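Local atomic coordinates of putative rubredoxin reductase (Rhodopseudomonas palustris, PDB entry 3FG2), a protein that probably uses its FAD to pass electrons from NADH to a ferredoxin that serves the cytochrome P450 CYP199A2. Residues A48-G53 and L124-L129; E133-R138 and L232-V237. All blocks are in the same frame, centred on the assembly; numbering follows the deposited sequence.

From the N terminus, the chain leaves strand 29-32 and enters the loop of 48-53, which meets 124-129 in contact 1 and so closes a loop of 70 residues that takes in helix 64-69 and several strands. Helix 129-138 follows at once, and its 133-138 part waits for strand 232-235 to close contact 2, 93 residues on. The closures neither nest nor cross but come in series, the centres of contact 1 and contact 2 about 8 Å apart. They touch where Tyr49 OH meets Glu133 OE2 and where strand 123-124 pairs with 232-235. Together they tie the loop of 48-53, segment 124-129 beside the flavin, and the parallel sheet that holds strands 123-124 and 232-235 to one helix.

Contact 1 of 2, residues A48-G53 and L124-L129; sequences AYLKSG and LYLRTL. With FAD (flavin-adenine dinucleotide), chain B.
The Tyr49 ring takes the CD1 methyl of Leu129 over one face, a CH-pi contact 4.2 Å from CD1 to the ring centroid and 26° off the normal. Leu129 CD1 sits nearest the hydroxyl end, 3.9 Å from Tyr49 CZ, and the two side chains cross at about a right angle. With CG anti to its own backbone N (chi1 -169°), Tyr49 sends the ring across to 124-129, and OH hydrogen-bonds Glu133. A second flat group, the Arg127 guanidinium, has the flavin methyl C8M over one face, NH1 lying 3.5 Å from C8M. CB and CG lie along the same methyl, and the bend at chi3 (55°) brings the guanidinium back over it, while NH2 is held by the Ala108 carbonyl. Leu126 O is 3.9 Å from C7M, so these two FAD-pocket residues border the dimethyl end of the flavin. The Tyr49-Leu129 pair, and separately Leu50 and Leu126, 4.4 Å between their CD2 atoms, pack the 48-53 loop onto this wall. Tyr49 O accepts from Ser52 N and, in the carbonyl plane, from Ser52 OG at 2.8 Å. Thr128 N-caps helix 129-138 through Glu131 N, Tyr49 and Leu50 rest on Ser132 of that helix, and Phe157 of helix 152-163 packs against both Leu50 and Leu126.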
ATOM      1  N   ALA A  48      -3.367   6.279  13.108  1.00 26.02           N
ATOM      2  CA  ALA A  48      -3.033   6.596  14.495  1.00 26.19           C
ATOM      3  C   ALA A  48      -1.836   7.517  14.673  1.00 26.89           C
ATOM      4  O   ALA A  48      -1.910   8.480  15.432  1.00 26.55           O
ATOM      5  CB  ALA A  48      -2.804   5.313  15.285  1.00 26.83           C
ATOM      6  N   TYR A  49      -0.735   7.236  13.982  1.00 26.38           N
ATOM      7  CA  TYR A  49       0.451   8.066  14.142  1.00 28.03           C
ATOM      8  C   TYR A  49       0.178   9.571  14.047  1.00 29.26           C
ATOM      9  O   TYR A  49       0.655  10.349  14.873  1.00 29.39           O
ATOM     10  CB  TYR A  49       1.530   7.682  13.138  1.00 27.57           C
ATOM     11  CG  TYR A  49       2.844   8.336  13.476  1.00 27.96           C
ATOM     12  CD1 TYR A  49       3.552   7.958  14.615  1.00 28.12           C
ATOM     13  CD2 TYR A  49       3.338   9.395  12.712  1.00 28.39           C
ATOM     14  CE1 TYR A  49       4.719   8.623  14.993  1.00 28.75           C
ATOM     15  CE2 TYR A  49       4.498  10.065  13.077  1.00 28.26           C
ATOM     16  CZ  TYR A  49       5.184   9.678  14.220  1.00 29.63           C
ATOM     17  OH  TYR A  49       6.324  10.351  14.593  1.00 27.64           O
ATOM     18  N   LEU A  50      -0.588   9.983  13.045  1.00 30.12           N
ATOM     19  CA  LEU A  50      -0.922  11.392  12.870  1.00 29.88           C
ATOM     20  C   LEU A  50      -1.616  11.965  14.102  1.00 31.18           C
ATOM     21  O   LEU A  50      -1.744  13.180  14.245  1.00 33.00           O
ATOM     22  CB  LEU A  50      -1.828  11.565  11.648  1.00 29.21           C
ATOM     23  CG  LEU A  50      -1.187  11.891  10.295  1.00 29.03           C
ATOM     24  CD1 LEU A  50       0.227  11.346  10.209  1.00 30.92           C
ATOM     25  CD2 LEU A  50      -2.061  11.319   9.197  1.00 28.16           C
ATOM     26  N   LYS A  51      -2.059  11.088  14.996  1.00 32.17           N
ATOM     27  CA  LYS A  51      -2.750  11.520  16.208  1.00 34.02           C
ATOM     28  C   LYS A  51      -1.912  11.285  17.464  1.00 34.31           C
ATOM     29  O   LYS A  51      -2.316  11.658  18.560  1.00 36.40           O
ATOM     30  CB  LYS A  51      -4.069  10.758  16.359  1.00 33.20           C
ATOM     31  CG  LYS A  51      -4.893  10.640  15.094  1.00 31.82           C
ATOM     32  CD  LYS A  51      -6.058   9.698  15.327  1.00 31.30           C
ATOM     33  CE  LYS A  51      -6.926   9.546  14.099  1.00 28.44           C
ATOM     34  NZ  LYS A  51      -7.930   8.473  14.329  1.00 29.40           N
ATOM     35  N   SER A  52      -0.755  10.654  17.308  1.00 35.63           N
ATOM     36  CA  SER A  52       0.102  10.362  18.451  1.00 36.35           C
ATOM     37  C   SER A  52       0.954  11.557  18.826  1.00 37.35           C
ATOM     38  O   SER A  52       0.772  12.653  18.301  1.00 37.11           O
ATOM     39  CB  SER A  52       1.018   9.175  18.141  1.00 35.98           C
ATOM     40  OG  SER A  52       1.985   9.515  17.160  1.00 36.10           O
ATOM     41  N   GLY A  53       1.883  11.333  19.747  1.00 39.38           N
ATOM     42  CA  GLY A  53       2.772  12.390  20.178  1.00 42.64           C
ATOM     43  C   GLY A  53       4.046  12.342  19.359  1.00 45.33           C
ATOM     44  O   GLY A  53       4.994  13.084  19.620  1.00 46.36           O
ATOM     45  N   LEU A 124       3.217  18.773   0.663  1.00 22.13           N
ATOM     46  CA  LEU A 124       3.748  17.553   1.255  1.00 21.61           C
ATOM     47  C   LEU A 124       3.174  16.233   0.762  1.00 21.87           C
ATOM     48  O   LEU A 124       2.038  16.161   0.275  1.00 21.24           O
ATOM     49  CB  LEU A 124       3.558  17.624   2.769  1.00 23.09           C
ATOM     50  CG  LEU A 124       4.020  18.933   3.414  1.00 23.84           C
ATOM     51  CD1 LEU A 124       3.617  18.964   4.886  1.00 25.19           C
ATOM     52  CD2 LEU A 124       5.529  19.059   3.255  1.00 22.77           C
ATOM     53  N   TYR A 125       3.975  15.185   0.920  1.00 20.63           N
ATOM     54  CA  TYR A 125       3.576  13.839   0.543  1.00 21.00           C
ATOM     55  C   TYR A 125       3.367  13.055   1.837  1.00 21.40           C
ATOM     56  O   TYR A 125       3.686  13.559   2.914  1.00 18.41           O
ATOM     57  CB  TYR A 125       4.648  13.201  -0.343  1.00 18.63           C
ATOM     58  CG  TYR A 125       4.769  13.917  -1.674  1.00 21.24           C
ATOM     59  CD1 TYR A 125       5.506  15.103  -1.798  1.00 20.98           C
ATOM     60  CD2 TYR A 125       4.081  13.454  -2.792  1.00 19.58           C
ATOM     61  CE1 TYR A 125       5.545  15.803  -2.998  1.00 19.61           C
ATOM     62  CE2 TYR A 125       4.115  14.144  -3.990  1.00 19.51           C
ATOM     63  CZ  TYR A 125       4.840  15.316  -4.091  1.00 22.48           C
ATOM     64  OH  TYR A 125       4.822  16.003  -5.288  1.00 23.67           O
ATOM     65  N   LEU A 126       2.819  11.844   1.736  1.00 21.97           N
ATOM     66  CA  LEU A 126       2.548  11.025   2.918  1.00 22.60           C
ATOM     67  C   LEU A 126       2.736   9.526   2.671  1.00 23.99           C
ATOM     68  O   LEU A 126       1.768   8.811   2.398  1.00 24.16           O
ATOM     69  CB  LEU A 126       1.116  11.293   3.410  1.00 22.59           C
ATOM     70  CG  LEU A 126       0.620  10.548   4.661  1.00 23.81           C
ATOM     71  CD1 LEU A 126       1.601  10.765   5.806  1.00 24.48           C
ATOM     72  CD2 LEU A 126      -0.769  11.042   5.051  1.00 21.91           C
ATOM     73  N   ARG A 127       3.978   9.054   2.771  1.00 24.19           N
ATOM     74  CA  ARG A 127       4.281   7.642   2.568  1.00 26.99           C
ATOM     75  C   ARG A 127       5.384   7.100   3.478  1.00 28.91           C
ATOM     76  O   ARG A 127       5.426   5.897   3.760  1.00 29.70           O
ATOM     77  CB  ARG A 127       4.661   7.382   1.108  1.00 28.02           C
ATOM     78  CG  ARG A 127       3.487   7.452   0.145  1.00 30.28           C
ATOM     79  CD  ARG A 127       3.921   7.111  -1.269  1.00 31.86           C
ATOM     80  NE  ARG A 127       4.590   5.816  -1.346  1.00 32.96           N
ATOM     81  CZ  ARG A 127       3.972   4.648  -1.218  1.00 33.72           C
ATOM     82  NH1 ARG A 127       2.659   4.601  -1.007  1.00 30.04           N
ATOM     83  NH2 ARG A 127       4.674   3.525  -1.304  1.00 34.42           N
ATOM     84  N   THR A 128       6.277   7.979   3.927  1.00 27.69           N
ATOM     85  CA  THR A 128       7.377   7.574   4.798  1.00 26.06           C
ATOM     86  C   THR A 128       7.169   8.102   6.220  1.00 25.32           C
ATOM     87  O   THR A 128       6.387   9.032   6.431  1.00 24.84           O
ATOM     88  CB  THR A 128       8.710   8.111   4.270  1.00 25.38           C
ATOM     89  OG1 THR A 128       8.724   9.541   4.375  1.00 23.43           O
ATOM     90  CG2 THR A 128       8.895   7.711   2.811  1.00 26.80           C
ATOM     91  N   LEU A 129       7.860   7.509   7.190  1.00 24.21           N
ATOM     92  CA  LEU A 129       7.731   7.960   8.572  1.00 25.07           C
ATOM     93  C   LEU A 129       8.064   9.448   8.631  1.00 25.80           C
ATOM     94  O   LEU A 129       7.290  10.242   9.172  1.00 25.24           O
ATOM     95  CB  LEU A 129       8.665   7.170   9.499  1.00 25.34           C
ATOM     96  CG  LEU A 129       8.783   7.627  10.967  1.00 24.48           C
ATOM     97  CD1 LEU A 129       7.401   7.835  11.576  1.00 24.29           C
ATOM     98  CD2 LEU A 129       9.577   6.596  11.762  1.00 22.41           C
TER
HETATM   99  PA  FAD B 449       7.800  -0.659   1.571  1.00 26.04           P
HETATM  100  O1A FAD B 449       7.537   0.637   0.895  1.00 24.05           O
HETATM  101  O2A FAD B 449       7.306  -0.920   2.805  1.00 25.47           O
HETATM  102  O5B FAD B 449       9.314  -0.528   1.807  1.00 24.90           O
HETATM  103  C5B FAD B 449      10.300  -0.283   0.754  1.00 25.89           C
HETATM  104  C4B FAD B 449      11.594   0.065   1.522  1.00 25.82           C
HETATM  105  O4B FAD B 449      12.718  -0.118   0.580  1.00 24.46           O
HETATM  106  C3B FAD B 449      11.704   1.518   2.020  1.00 27.30           C
HETATM  107  O3B FAD B 449      12.115   1.694   3.339  1.00 30.34           O
HETATM  108  C2B FAD B 449      12.559   2.146   0.955  1.00 27.08           C
HETATM  109  O2B FAD B 449      13.155   3.343   1.350  1.00 27.50           O
HETATM  110  C1B FAD B 449      13.572   1.062   0.736  1.00 27.42           C
HETATM  111  N9A FAD B 449      14.331   1.090  -0.516  1.00 28.16           N
HETATM  112  C8A FAD B 449      13.875   1.471  -1.752  1.00 28.21           C
HETATM  113  N7A FAD B 449      14.807   1.394  -2.694  1.00 29.32           N
HETATM  114  C5A FAD B 449      15.924   0.943  -2.054  1.00 29.92           C
HETATM  115  C6A FAD B 449      17.291   0.653  -2.541  1.00 31.86           C
HETATM  116  N6A FAD B 449      17.682   0.798  -3.786  1.00 33.57           N
HETATM  117  N1A FAD B 449      18.167   0.202  -1.573  1.00 32.68           N
HETATM  118  C2A FAD B 449      17.801   0.034  -0.259  1.00 32.09           C
HETATM  119  N3A FAD B 449      16.576   0.277   0.267  1.00 31.63           N
HETATM  120  C4A FAD B 449      15.668   0.731  -0.672  1.00 29.84           C
HETATM  121  N1  FAD B 449      -1.567  -1.631   3.154  1.00 20.90           N
HETATM  122  C2  FAD B 449      -2.548  -2.303   3.757  1.00 21.55           C
HETATM  123  O2  FAD B 449      -2.794  -3.435   3.469  1.00 21.84           O
HETATM  124  N3  FAD B 449      -3.355  -1.712   4.783  1.00 21.24           N
HETATM  125  C4  FAD B 449      -3.151  -0.409   5.203  1.00 23.27           C
HETATM  126  O4  FAD B 449      -3.854   0.058   6.082  1.00 25.16           O
HETATM  127  C4X FAD B 449      -2.077   0.336   4.553  1.00 22.39           C
HETATM  128  N5  FAD B 449      -1.824   1.613   4.929  1.00 22.12           N
HETATM  129  C5X FAD B 449      -0.793   2.289   4.300  1.00 20.30           C
HETATM  130  C6  FAD B 449      -0.533   3.625   4.717  1.00 19.35           C
HETATM  131  C7  FAD B 449       0.479   4.376   4.154  1.00 18.35           C
HETATM  132  C7M FAD B 449       0.715   5.794   4.634  1.00 18.38           C
HETATM  133  C8  FAD B 449       1.314   3.796   3.096  1.00 18.14           C
HETATM  134  C8M FAD B 449       2.442   4.559   2.436  1.00 13.57           C
HETATM  135  C9  FAD B 449       1.063   2.474   2.671  1.00 17.70           C
HETATM  136  C9A FAD B 449       0.023   1.718   3.263  1.00 20.48           C
HETATM  137  N10 FAD B 449      -0.283   0.343   2.885  1.00 21.33           N
HETATM  138  C10 FAD B 449      -1.292  -0.341   3.501  1.00 20.51           C
HETATM  139  C1' FAD B 449       0.552  -0.269   1.822  1.00 18.76           C
HETATM  140  C2' FAD B 449       1.766  -1.021   2.450  1.00 20.47           C
HETATM  141  O2' FAD B 449       2.473  -0.112   3.265  1.00 21.53           O
HETATM  142  C3' FAD B 449       2.628  -1.540   1.318  1.00 19.73           C
HETATM  143  O3' FAD B 449       1.882  -2.469   0.539  1.00 19.89           O
HETATM  144  C4' FAD B 449       3.861  -2.224   1.881  1.00 21.07           C
HETATM  145  O4' FAD B 449       4.634  -1.295   2.686  1.00 19.28           O
HETATM  146  C5' FAD B 449       4.701  -2.722   0.730  1.00 21.06           C
HETATM  147  O5' FAD B 449       5.991  -3.386   1.352  1.00 21.57           O
HETATM  148  P   FAD B 449       7.299  -3.280   0.620  1.00 24.67           P
HETATM  149  O1P FAD B 449       8.250  -4.080   1.556  1.00 26.46           O
HETATM  150  O2P FAD B 449       7.256  -3.727  -0.699  1.00 25.23           O
HETATM  151  O3P FAD B 449       7.735  -1.882   0.556  1.00 26.60           O

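Contact 2 of 2, residues E133-R138 and L232-V237; sequences EVLRQR and LVVVGV
Leu135 and Arg138 lay one side of a helix over Leu232 and Val234 of a strand, helix-on-sheet packing in a Rossmann-like domain of the pyridine nucleotide-disulphide oxidoreductase family. Strand 232-235 lies between 123-124 and 144-148 in the parallel sheet. The helix runs roughly against the strand, at 152° between their directions, and the axes of 133-138 and 232-235 approach to 11.3 Å. Leu135 does most of the bridging: its CG is anti to the backbone N (chi1 -168°), which carries its two methyls to the sheet, where CD1 comes 4.0 Å from Val234 CG2 and 4.2 Å from Leu232 CD2. Both Leu135 methyls meet Val234 CG2, the side chains crossing at about a right angle. One turn on, Arg138 offers the aliphatic root of its chain, CG lying 4.0 Å from Leu232 CD1, and then bends twice farther along toward its salt bridge from NH1 to Asp122. Leu232 therefore divides its branches, CD1 to the arginine and CD2 to the leucine. Leu124 touches Leu135, Arg138 and Leu232, filling in from the neighbouring strand, and Phe157 of helix 152-163 covers Leu135 and Val234. The helix also carries a polar cluster: Arg136 grips Glu133 side-on, with both carboxylate oxygens close to the guanidinium plane. NE reaches OE2 nearly straight, at 173°, while NH2 uses the syn lone pair of OE1, and Gln137 NE2 meets that same Glu133 OE1 from the anti side at 2.8 Å.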
ATOM      1  N   GLU A 133       5.730  12.433  10.045  1.00 26.00           N
ATOM      2  CA  GLU A 133       6.098  13.258  11.192  1.00 27.48           C
ATOM      3  C   GLU A 133       6.045  14.759  10.904  1.00 28.41           C
ATOM      4  O   GLU A 133       5.606  15.537  11.757  1.00 28.08           O
ATOM      5  CB  GLU A 133       7.494  12.881  11.700  1.00 27.12           C
ATOM      6  CG  GLU A 133       7.951  13.708  12.890  1.00 26.06           C
ATOM      7  CD  GLU A 133       6.981  13.652  14.054  1.00 26.07           C
ATOM      8  OE1 GLU A 133       7.110  14.491  14.966  1.00 28.22           O
ATOM      9  OE2 GLU A 133       6.090  12.777  14.070  1.00 25.58           O
ATOM     10  N   VAL A 134       6.484  15.174   9.717  1.00 29.48           N
ATOM     11  CA  VAL A 134       6.447  16.598   9.385  1.00 31.57           C
ATOM     12  C   VAL A 134       4.998  17.065   9.268  1.00 30.91           C
ATOM     13  O   VAL A 134       4.638  18.150   9.722  1.00 33.25           O
ATOM     14  CB  VAL A 134       7.177  16.910   8.056  1.00 32.18           C
ATOM     15  CG1 VAL A 134       8.537  16.235   8.033  1.00 35.10           C
ATOM     16  CG2 VAL A 134       6.341  16.467   6.884  1.00 36.20           C
ATOM     17  N   LEU A 135       4.161  16.229   8.668  1.00 31.48           N
ATOM     18  CA  LEU A 135       2.756  16.564   8.498  1.00 31.61           C
ATOM     19  C   LEU A 135       2.094  16.675   9.872  1.00 30.71           C
ATOM     20  O   LEU A 135       1.278  17.565  10.112  1.00 29.95           O
ATOM     21  CB  LEU A 135       2.077  15.490   7.646  1.00 30.60           C
ATOM     22  CG  LEU A 135       0.675  15.785   7.108  1.00 31.99           C
ATOM     23  CD1 LEU A 135       0.605  17.195   6.517  1.00 30.37           C
ATOM     24  CD2 LEU A 135       0.341  14.744   6.050  1.00 32.88           C
ATOM     25  N   ARG A 136       2.470  15.776  10.776  1.00 30.30           N
ATOM     26  CA  ARG A 136       1.928  15.773  12.130  1.00 30.53           C
ATOM     27  C   ARG A 136       2.242  17.096  12.836  1.00 30.92           C
ATOM     28  O   ARG A 136       1.398  17.658  13.532  1.00 29.34           O
ATOM     29  CB  ARG A 136       2.530  14.609  12.928  1.00 32.19           C
ATOM     30  CG  ARG A 136       1.904  14.389  14.310  1.00 32.64           C
ATOM     31  CD  ARG A 136       2.634  13.284  15.061  1.00 32.47           C
ATOM     32  NE  ARG A 136       3.956  13.713  15.506  1.00 32.95           N
ATOM     33  CZ  ARG A 136       4.178  14.443  16.597  1.00 34.64           C
ATOM     34  NH1 ARG A 136       3.165  14.824  17.366  1.00 33.57           N
ATOM     35  NH2 ARG A 136       5.414  14.799  16.920  1.00 34.17           N
ATOM     36  N   GLN A 137       3.464  17.585  12.646  1.00 31.33           N
ATOM     37  CA  GLN A 137       3.898  18.836  13.258  1.00 32.72           C
ATOM     38  C   GLN A 137       3.398  20.076  12.514  1.00 33.82           C
ATOM     39  O   GLN A 137       3.259  21.143  13.114  1.00 33.51           O
ATOM     40  CB  GLN A 137       5.427  18.894  13.321  1.00 31.97           C
ATOM     41  CG  GLN A 137       6.065  17.845  14.194  1.00 36.33           C
ATOM     42  CD  GLN A 137       7.575  17.971  14.234  1.00 39.58           C
ATOM     43  OE1 GLN A 137       8.112  19.054  14.477  1.00 42.27           O
ATOM     44  NE2 GLN A 137       8.274  16.862  14.004  1.00 42.07           N
ATOM     45  N   ARG A 138       3.130  19.933  11.216  1.00 33.73           N
ATOM     46  CA  ARG A 138       2.682  21.051  10.388  1.00 33.80           C
ATOM     47  C   ARG A 138       1.204  21.425  10.519  1.00 34.43           C
ATOM     48  O   ARG A 138       0.858  22.606  10.451  1.00 32.31           O
ATOM     49  CB  ARG A 138       2.993  20.760   8.916  1.00 35.06           C
ATOM     50  CG  ARG A 138       2.755  21.929   7.956  1.00 33.27           C
ATOM     51  CD  ARG A 138       3.860  22.965   8.063  1.00 32.51           C
ATOM     52  NE  ARG A 138       5.182  22.369   7.888  1.00 33.45           N
ATOM     53  CZ  ARG A 138       5.777  22.143   6.717  1.00 34.03           C
ATOM     54  NH1 ARG A 138       5.177  22.468   5.577  1.00 33.56           N
ATOM     55  NH2 ARG A 138       6.981  21.583   6.689  1.00 30.29           N
ATOM     56  N   LEU A 232      -2.002  24.705   2.946  1.00 24.38           N
ATOM     57  CA  LEU A 232      -1.327  23.417   2.988  1.00 24.30           C
ATOM     58  C   LEU A 232      -1.876  22.456   1.923  1.00 24.33           C
ATOM     59  O   LEU A 232      -3.091  22.368   1.709  1.00 24.41           O
ATOM     60  CB  LEU A 232      -1.475  22.788   4.378  1.00 25.10           C
ATOM     61  CG  LEU A 232      -0.806  21.431   4.640  1.00 24.91           C
ATOM     62  CD1 LEU A 232       0.702  21.550   4.499  1.00 23.77           C
ATOM     63  CD2 LEU A 232      -1.160  20.955   6.038  1.00 25.92           C
ATOM     64  N   VAL A 233      -0.975  21.739   1.260  1.00 22.45           N
ATOM     65  CA  VAL A 233      -1.366  20.776   0.239  1.00 21.55           C
ATOM     66  C   VAL A 233      -0.747  19.408   0.513  1.00 22.45           C
ATOM     67  O   VAL A 233       0.452  19.294   0.789  1.00 21.80           O
ATOM     68  CB  VAL A 233      -0.915  21.220  -1.178  1.00 21.88           C
ATOM     69  CG1 VAL A 233      -1.370  20.186  -2.224  1.00 17.82           C
ATOM     70  CG2 VAL A 233      -1.486  22.597  -1.504  1.00 21.32           C
ATOM     71  N   VAL A 234      -1.575  18.373   0.443  1.00 22.06           N
ATOM     72  CA  VAL A 234      -1.111  17.005   0.635  1.00 23.23           C
ATOM     73  C   VAL A 234      -1.449  16.281  -0.665  1.00 23.45           C
ATOM     74  O   VAL A 234      -2.609  16.228  -1.074  1.00 24.19           O
ATOM     75  CB  VAL A 234      -1.829  16.330   1.824  1.00 23.41           C
ATOM     76  CG1 VAL A 234      -1.398  14.876   1.940  1.00 24.79           C
ATOM     77  CG2 VAL A 234      -1.499  17.079   3.113  1.00 23.20           C
ATOM     78  N   VAL A 235      -0.440  15.745  -1.339  1.00 24.11           N
ATOM     79  CA  VAL A 235      -0.708  15.073  -2.599  1.00 25.81           C
ATOM     80  C   VAL A 235      -0.477  13.576  -2.562  1.00 26.36           C
ATOM     81  O   VAL A 235       0.520  13.087  -2.025  1.00 25.93           O
ATOM     82  CB  VAL A 235       0.106  15.702  -3.779  1.00 26.94           C
ATOM     83  CG1 VAL A 235       0.896  16.901  -3.294  1.00 26.77           C
ATOM     84  CG2 VAL A 235       1.014  14.673  -4.418  1.00 27.00           C
ATOM     85  N   GLY A 236      -1.437  12.860  -3.133  1.00 26.15           N
ATOM     86  CA  GLY A 236      -1.375  11.418  -3.200  1.00 26.65           C
ATOM     87  C   GLY A 236      -1.940  11.009  -4.540  1.00 27.11           C
ATOM     88  O   GLY A 236      -3.016  10.410  -4.616  1.00 27.10           O
ATOM     89  N   VAL A 237      -1.221  11.356  -5.604  1.00 26.90           N
ATOM     90  CA  VAL A 237      -1.660  11.021  -6.952  1.00 28.65           C
ATOM     91  C   VAL A 237      -0.929   9.813  -7.512  1.00 29.62           C
ATOM     92  O   VAL A 237      -0.545   9.802  -8.681  1.00 34.02           O
ATOM     93  CB  VAL A 237      -1.461  12.197  -7.925  1.00 27.20           C
ATOM     94  CG1 VAL A 237      -2.339  13.366  -7.504  1.00 27.15           C
ATOM     95  CG2 VAL A 237       0.010  12.594  -7.974  1.00 26.07           C
TER